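Local coordinates for heroin esterase (PDB 1LZL), which probably hydrolyses acetyl ester bonds, including those of heroin, using a serine-hydrolase active site built on an alpha/beta-hydrolase fold, at residues Pro19-Ala24 and Phe90-Ala95; Asn28-Tyr33 and Tyr118-Glu123; Leu138-His141 and Glu146-Ile149. All blocks are in the same frame, centred on the assembly; numbering follows the deposited sequence.

Interaction 1: Pro19-Ala24 and Phe90-Ala95; sequences PKVDFA and FAIGTA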
# COMPACT_ATOMS: atom_id res chain seq x y z
N PRO A 19 -13.28 -11.23 11.54
CA PRO A 19 -14.44 -10.38 11.34
C PRO A 19 -14.81 -10.23 9.87
O PRO A 19 -13.90 -10.31 9.04
CB PRO A 19 -13.90 -9.00 11.78
CG PRO A 19 -12.42 -9.13 11.59
CD PRO A 19 -12.16 -10.51 12.18
N LYS A 20 -16.06 -10.00 9.52
CA LYS A 20 -16.36 -9.71 8.11
C LYS A 20 -16.13 -8.22 7.87
O LYS A 20 -16.64 -7.37 8.58
CB LYS A 20 -17.77 -10.10 7.68
CG LYS A 20 -18.01 -11.59 7.47
CD LYS A 20 -18.77 -11.90 6.20
CE LYS A 20 -18.03 -12.91 5.34
NZ LYS A 20 -18.76 -14.18 5.13
N VAL A 21 -15.32 -7.89 6.87
CA VAL A 21 -15.25 -6.47 6.49
C VAL A 21 -15.99 -6.34 5.16
O VAL A 21 -15.44 -6.53 4.10
CB VAL A 21 -13.80 -6.02 6.37
CG1 VAL A 21 -13.74 -4.56 5.94
CG2 VAL A 21 -13.13 -6.24 7.70
N ASP A 22 -17.28 -6.09 5.30
CA ASP A 22 -18.12 -6.10 4.12
C ASP A 22 -18.32 -4.69 3.57
O ASP A 22 -18.96 -3.87 4.25
CB ASP A 22 -19.45 -6.79 4.49
CG ASP A 22 -20.67 -6.20 3.81
OD1 ASP A 22 -20.63 -5.89 2.60
OD2 ASP A 22 -21.70 -6.05 4.53
N PHE A 23 -17.81 -4.45 2.35
CA PHE A 23 -17.91 -3.15 1.73
C PHE A 23 -19.31 -2.71 1.45
O PHE A 23 -19.58 -1.56 1.16
CB PHE A 23 -17.08 -3.15 0.39
CG PHE A 23 -15.71 -2.59 0.73
CD1 PHE A 23 -15.11 -2.94 1.93
CD2 PHE A 23 -15.03 -1.70 -0.11
CE1 PHE A 23 -13.88 -2.44 2.30
CE2 PHE A 23 -13.80 -1.18 0.27
CZ PHE A 23 -13.24 -1.53 1.47
N ALA A 24 -20.27 -3.63 1.50
CA ALA A 24 -21.62 -3.21 1.10
C ALA A 24 -22.19 -2.25 2.12
O ALA A 24 -23.02 -1.39 1.82
CB ALA A 24 -22.46 -4.46 0.87
N PHE A 90 -9.48 1.57 -0.74
CA PHE A 90 -9.72 2.97 -1.17
C PHE A 90 -10.79 3.63 -0.30
O PHE A 90 -10.94 4.87 -0.39
CB PHE A 90 -10.11 3.12 -2.65
CG PHE A 90 -9.12 2.53 -3.63
CD1 PHE A 90 -7.83 3.04 -3.78
CD2 PHE A 90 -9.44 1.44 -4.42
CE1 PHE A 90 -6.93 2.47 -4.68
CE2 PHE A 90 -8.57 0.87 -5.34
CZ PHE A 90 -7.28 1.39 -5.47
N ALA A 91 -11.53 2.89 0.51
CA ALA A 91 -12.70 3.48 1.20
C ALA A 91 -12.65 3.38 2.70
O ALA A 91 -13.53 3.99 3.37
CB ALA A 91 -13.98 2.82 0.64
N ILE A 92 -11.70 2.61 3.25
CA ILE A 92 -11.61 2.50 4.71
C ILE A 92 -10.16 2.66 5.17
O ILE A 92 -9.26 2.63 4.29
CB ILE A 92 -12.18 1.16 5.27
CG1 ILE A 92 -11.30 -0.06 5.06
CG2 ILE A 92 -13.59 0.96 4.72
CD1 ILE A 92 -12.00 -1.35 5.51
N GLY A 93 -9.94 2.84 6.46
CA GLY A 93 -8.57 2.90 7.00
C GLY A 93 -8.12 4.33 7.22
O GLY A 93 -8.64 5.31 6.66
N THR A 94 -7.12 4.46 8.06
CA THR A 94 -6.46 5.67 8.45
C THR A 94 -4.95 5.50 8.39
O THR A 94 -4.42 4.38 8.48
CB THR A 94 -6.85 6.08 9.89
OG1 THR A 94 -6.31 5.11 10.81
CG2 THR A 94 -8.35 6.07 10.06
N ALA A 95 -4.25 6.60 8.24
CA ALA A 95 -2.80 6.49 8.32
C ALA A 95 -2.38 5.88 9.63
O ALA A 95 -1.43 5.08 9.59
CB ALA A 95 -2.13 7.85 8.13

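Interaction 2: Asn28-Tyr33 and Tyr118-Glu123; sequences NARATY and YRLAPE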
# COMPACT_ATOMS: atom_id res chain seq x y z
N ASN A 28 -20.38 0.32 8.67
CA ASN A 28 -20.02 -0.78 9.57
C ASN A 28 -18.65 -1.35 9.24
O ASN A 28 -17.90 -1.72 10.14
CB ASN A 28 -21.10 -1.87 9.50
CG ASN A 28 -20.79 -2.88 10.60
OD1 ASN A 28 -20.97 -2.60 11.79
ND2 ASN A 28 -20.32 -4.02 10.11
N ALA A 29 -18.31 -1.42 7.95
CA ALA A 29 -16.98 -1.83 7.51
C ALA A 29 -15.90 -0.95 8.15
O ALA A 29 -14.89 -1.44 8.64
CB ALA A 29 -16.86 -1.77 6.00
N ARG A 30 -16.15 0.35 8.08
CA ARG A 30 -15.23 1.31 8.69
C ARG A 30 -15.13 1.02 10.18
O ARG A 30 -14.06 1.14 10.79
CB ARG A 30 -15.71 2.74 8.39
CG ARG A 30 -15.31 3.21 6.98
CD ARG A 30 -15.95 4.53 6.54
NE ARG A 30 -15.47 4.88 5.21
CZ ARG A 30 -15.84 5.94 4.53
NH1 ARG A 30 -16.76 6.79 5.00
NH2 ARG A 30 -15.30 6.13 3.34
N ALA A 31 -16.21 0.64 10.85
CA ALA A 31 -16.15 0.50 12.32
C ALA A 31 -15.46 -0.79 12.70
O ALA A 31 -14.54 -0.82 13.52
CB ALA A 31 -17.57 0.59 12.84
N THR A 32 -15.85 -1.91 12.08
CA THR A 32 -15.12 -3.13 12.48
C THR A 32 -13.66 -3.02 12.04
O THR A 32 -12.73 -3.51 12.71
CB THR A 32 -15.81 -4.42 12.01
OG1 THR A 32 -15.02 -5.20 11.08
CG2 THR A 32 -17.11 -4.15 11.27
N TYR A 33 -13.31 -2.33 10.93
CA TYR A 33 -11.87 -2.28 10.62
C TYR A 33 -11.10 -1.44 11.63
O TYR A 33 -10.04 -1.75 12.15
CB TYR A 33 -11.61 -1.70 9.23
CG TYR A 33 -10.16 -1.75 8.77
CD1 TYR A 33 -9.56 -2.98 8.52
CD2 TYR A 33 -9.45 -0.57 8.59
CE1 TYR A 33 -8.24 -3.02 8.09
CE2 TYR A 33 -8.13 -0.61 8.16
CZ TYR A 33 -7.55 -1.83 7.92
OH TYR A 33 -6.25 -1.88 7.50
N TYR A 118 -4.30 10.10 3.13
CA TYR A 118 -5.05 10.48 1.93
C TYR A 118 -6.54 10.50 2.18
O TYR A 118 -7.05 9.83 3.11
CB TYR A 118 -4.69 9.56 0.77
CG TYR A 118 -4.97 8.08 0.96
CD1 TYR A 118 -6.21 7.57 0.59
CD2 TYR A 118 -4.02 7.24 1.49
CE1 TYR A 118 -6.44 6.20 0.79
CE2 TYR A 118 -4.23 5.87 1.69
CZ TYR A 118 -5.45 5.38 1.32
OH TYR A 118 -5.72 4.03 1.46
N ARG A 119 -7.25 11.25 1.35
CA ARG A 119 -8.71 11.25 1.50
C ARG A 119 -9.34 9.95 0.99
O ARG A 119 -8.92 9.40 -0.03
CB ARG A 119 -9.27 12.40 0.66
CG ARG A 119 -9.00 13.77 1.27
CD ARG A 119 -9.43 14.88 0.30
NE ARG A 119 -8.55 14.78 -0.88
CZ ARG A 119 -8.74 15.47 -1.99
NH1 ARG A 119 -9.79 16.30 -2.09
NH2 ARG A 119 -7.91 15.32 -3.04
N LEU A 120 -10.37 9.47 1.65
CA LEU A 120 -11.03 8.22 1.30
C LEU A 120 -12.18 8.43 0.32
O LEU A 120 -12.93 9.44 0.37
CB LEU A 120 -11.63 7.51 2.54
CG LEU A 120 -10.63 7.13 3.63
CD1 LEU A 120 -11.45 6.49 4.75
CD2 LEU A 120 -9.58 6.18 3.11
N ALA A 121 -12.35 7.42 -0.52
CA ALA A 121 -13.57 7.28 -1.33
C ALA A 121 -14.67 6.62 -0.52
O ALA A 121 -14.40 5.97 0.47
CB ALA A 121 -13.23 6.46 -2.56
N PRO A 122 -15.94 6.73 -0.92
CA PRO A 122 -16.40 7.46 -2.09
C PRO A 122 -16.51 8.98 -1.89
O PRO A 122 -16.81 9.66 -2.91
CB PRO A 122 -17.81 6.86 -2.31
CG PRO A 122 -18.25 6.58 -0.91
CD PRO A 122 -17.03 6.08 -0.16
N GLU A 123 -16.32 9.46 -0.67
CA GLU A 123 -16.49 10.92 -0.46
C GLU A 123 -15.52 11.70 -1.36
O GLU A 123 -15.89 12.76 -1.90
CB GLU A 123 -16.28 11.25 1.01
CG GLU A 123 -17.37 10.70 1.94
CD GLU A 123 -17.14 9.28 2.39
OE1 GLU A 123 -16.16 8.61 1.98
OE2 GLU A 123 -17.96 8.78 3.20

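Interaction 3: Leu138-His141 and Glu146-Ile149; sequences LYIH and ELGI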
# COMPACT_ATOMS: atom_id res chain seq x y z
N LEU A 138 5.64 15.26 -3.56
CA LEU A 138 6.20 16.57 -3.98
C LEU A 138 6.71 17.35 -2.78
O LEU A 138 7.77 17.97 -2.83
CB LEU A 138 5.09 17.36 -4.69
CG LEU A 138 4.78 16.94 -6.13
CD1 LEU A 138 3.55 17.66 -6.66
CD2 LEU A 138 5.97 17.29 -7.04
N TYR A 139 5.90 17.34 -1.72
CA TYR A 139 6.28 18.08 -0.51
C TYR A 139 7.52 17.49 0.12
O TYR A 139 8.44 18.26 0.46
CB TYR A 139 5.10 18.03 0.46
CG TYR A 139 5.50 18.57 1.83
CD1 TYR A 139 5.58 19.94 2.05
CD2 TYR A 139 5.78 17.69 2.88
CE1 TYR A 139 5.94 20.38 3.32
CE2 TYR A 139 6.14 18.11 4.14
CZ TYR A 139 6.21 19.49 4.33
OH TYR A 139 6.59 19.97 5.56
N ILE A 140 7.55 16.17 0.38
CA ILE A 140 8.75 15.64 1.08
C ILE A 140 10.01 15.85 0.25
O ILE A 140 11.09 16.09 0.83
CB ILE A 140 8.61 14.20 1.58
CG1 ILE A 140 8.40 13.19 0.48
CG2 ILE A 140 7.52 14.15 2.65
CD1 ILE A 140 8.28 11.78 1.05
N HIS A 141 9.91 15.79 -1.07
CA HIS A 141 11.07 15.95 -1.94
C HIS A 141 11.52 17.41 -1.89
O HIS A 141 12.73 17.64 -1.71
CB HIS A 141 10.68 15.56 -3.38
CG HIS A 141 11.87 15.75 -4.28
ND1 HIS A 141 11.85 16.77 -5.19
CD2 HIS A 141 13.07 15.12 -4.38
CE1 HIS A 141 13.02 16.75 -5.86
NE2 HIS A 141 13.76 15.76 -5.38
N GLU A 146 15.21 20.41 4.93
CA GLU A 146 14.62 20.86 6.18
C GLU A 146 14.17 19.65 6.97
O GLU A 146 14.20 19.62 8.20
CB GLU A 146 13.49 21.84 5.89
CG GLU A 146 12.08 21.57 6.30
CD GLU A 146 11.03 22.47 5.67
OE1 GLU A 146 11.38 23.45 4.99
OE2 GLU A 146 9.83 22.15 5.86
N LEU A 147 13.71 18.61 6.29
CA LEU A 147 13.18 17.45 6.98
C LEU A 147 14.23 16.41 7.31
O LEU A 147 13.96 15.40 7.96
CB LEU A 147 12.10 16.78 6.10
CG LEU A 147 10.80 17.54 5.89
CD1 LEU A 147 9.90 16.71 5.00
CD2 LEU A 147 10.06 17.84 7.18
N GLY A 148 15.47 16.61 6.89
CA GLY A 148 16.53 15.70 7.26
C GLY A 148 16.49 14.43 6.40
O GLY A 148 16.95 13.35 6.83
N ILE A 149 15.95 14.62 5.21
CA ILE A 149 15.77 13.55 4.21
C ILE A 149 16.76 13.65 3.06
O ILE A 149 17.04 14.73 2.51
CB ILE A 149 14.34 13.61 3.63
CG1 ILE A 149 13.30 13.21 4.69
CG2 ILE A 149 14.24 12.77 2.38
CD1 ILE A 149 11.88 13.47 4.24

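Interaction 1: Pro19-Ala24 and Phe90-Ala95
Ile92 lays its CD1 methyl over the place where Val21 and Phe23 come together, joining the N-terminal loop 19-24 to the loop that leaves strand 79-85. CD1 lies 3.7 Å from Val21 CG1 and 3.9 Å from Phe23 CE1. Its second branch also reaches the ring, with Ile92 CG2 4.1 Å from Phe23 CZ. Ile92 CG1 sits between the backbone N and the carbonyl carbon (chi1 75°), and the extended chi2 then carries CD1 out towards the first loop. Val21 meets it with CG1, the methyl held anti to the backbone N (chi1 179°).

Ala91 meets the Phe23 ring obliquely near its outer end, with Ala91 CB 4.0 Å from Phe23 CE2. A small methyl suits this place, shared as it is between the ring and Tyr220. Ile92 also comes to the ring obliquely, while Trp209 packs against it edge-to-face and Leu216 and Ser217 of helix 211-222 border it. Cutting Phe23 back to an alanine would probably take from Ala91 CB and from Ile92 CD1 and CG2 the ring they pack on, and deprive Trp209 of its edge-to-face mate.

The backbones are secured separately: Asn213 pairs with Val21 O and Phe23 N, and Tyr220 with Phe23 O. Phe90 directly follows a His-Gly-Gly-Gly sequence, which in hormone-sensitive-lipase relatives forms the oxyanion hole, so the contact probably lies beside the active-site loop. Between the two loops the side chains meet through methyls and aromatic carbons alone, so the fit depends on matched shape and exclusion of water rather than on any directed bond.

Interaction 2: Asn28-Tyr33 and Tyr118-Glu123
An end-on, two-pronged salt bridge ties helix 26-41 to the Tyr-Arg-Leu-Ala-Pro-Glu loop after strand 112-116, with Arg30 and Glu123 as its ends. Arg30 NH1 donates to Glu123 OE2 over 2.9 Å, and Arg30 NH2 to Glu123 OE1 over 3.0 Å at a nearly straight 171°. The second bond uses the syn lone pair of OE1; OE2 is also met on its syn side, but from 28° out of the carboxylate plane, because the two flat groups are tilted by 25°.

The arginine chain runs extended from CG to NE, giving it the length to span from helix to loop. Glu123 comes from the opposite direction and bends at chi2 to present both oxygens. Arg30 NH2 also donates to Ala91 O, so one nitrogen serves two loops and the guanidinium is hindered from turning. Leu120 CB (4.0 Å) and Pro122 CD (3.9 Å) lie obliquely by Arg30 NH2, and the cis peptide before Pro122 shapes the turn that leads into Glu123. The Tyr-Arg-Leu-Ala-Pro-Glu sequence of this loop is a recurring motif of the hormone-sensitive-lipase branch of the alpha/beta hydrolases.

Interaction 3: Leu138-His141 and Glu146-Ile149
The Tyr139 ring and the Glu146 carboxylate stand steeply to one another, their planes 76° apart, with Tyr139 OH 3.9 Å from Glu146 OE2. The contact folds the end of a beta-alpha-beta crossover back on itself: helix 128-142 links the parallel strands 112-116 and 153-159, which flank strand 79-85 in the sheet, and the short helix 144-147 closes with a Schellman motif at Gly148. The carboxylate has its firmer partner in His143, which bonds to Glu146 OE1 and whose own ring meets that of Tyr139. Around the phenol are Leu54 and Ala56 of strand 49-56 and Ile67 of strand 65-72.

Positive phi (79°) favours glycine at Gly148, where a beta carbon would collide with the carbonyl oxygen of Leu147. The turn brings Leu147 and Ile149 against helix 128-142, where both meet Ile140: in one of its two modelled conformers, Ile140 CG2 is 4.2 Å from Leu147 CD1 and Ile140 CB 4.3 Å from Ile149 CD1. Ile149 also rests on the sheet through Val81 and Phe69. Leucine and isoleucine suit this buried seam because they fill it without needing polar partners. With CG anti to the backbone N (chi1 170°), the Tyr139 ring reaches toward the short helix and crosses Leu147 at about a right angle, Tyr139 CE2 4.1 Å from Leu147 CD1.

Overall arrangement
Interactions 1 and 2 form one cluster, their centres about 5 Å apart, and their segments alternate along the chain. They share two hydrogen bonds: Arg30 NH2 lies 2.8 Å from Ala91 O, and Ala121 N lies 2.9 Å from Phe90 O. Together they fasten the N-terminal region to two loops at the ends of central strands. Phe90 packs on Ala161, beside Ser160, the likely nucleophile of a probable triad with Asp260 and His290, so this cluster borders the presumed active site. Interaction 3 is separate: it packs against strands 49-56, 65-72 and 79-85, its nearest atoms about 13 Å from interaction 1 and about 12 Å from interaction 2.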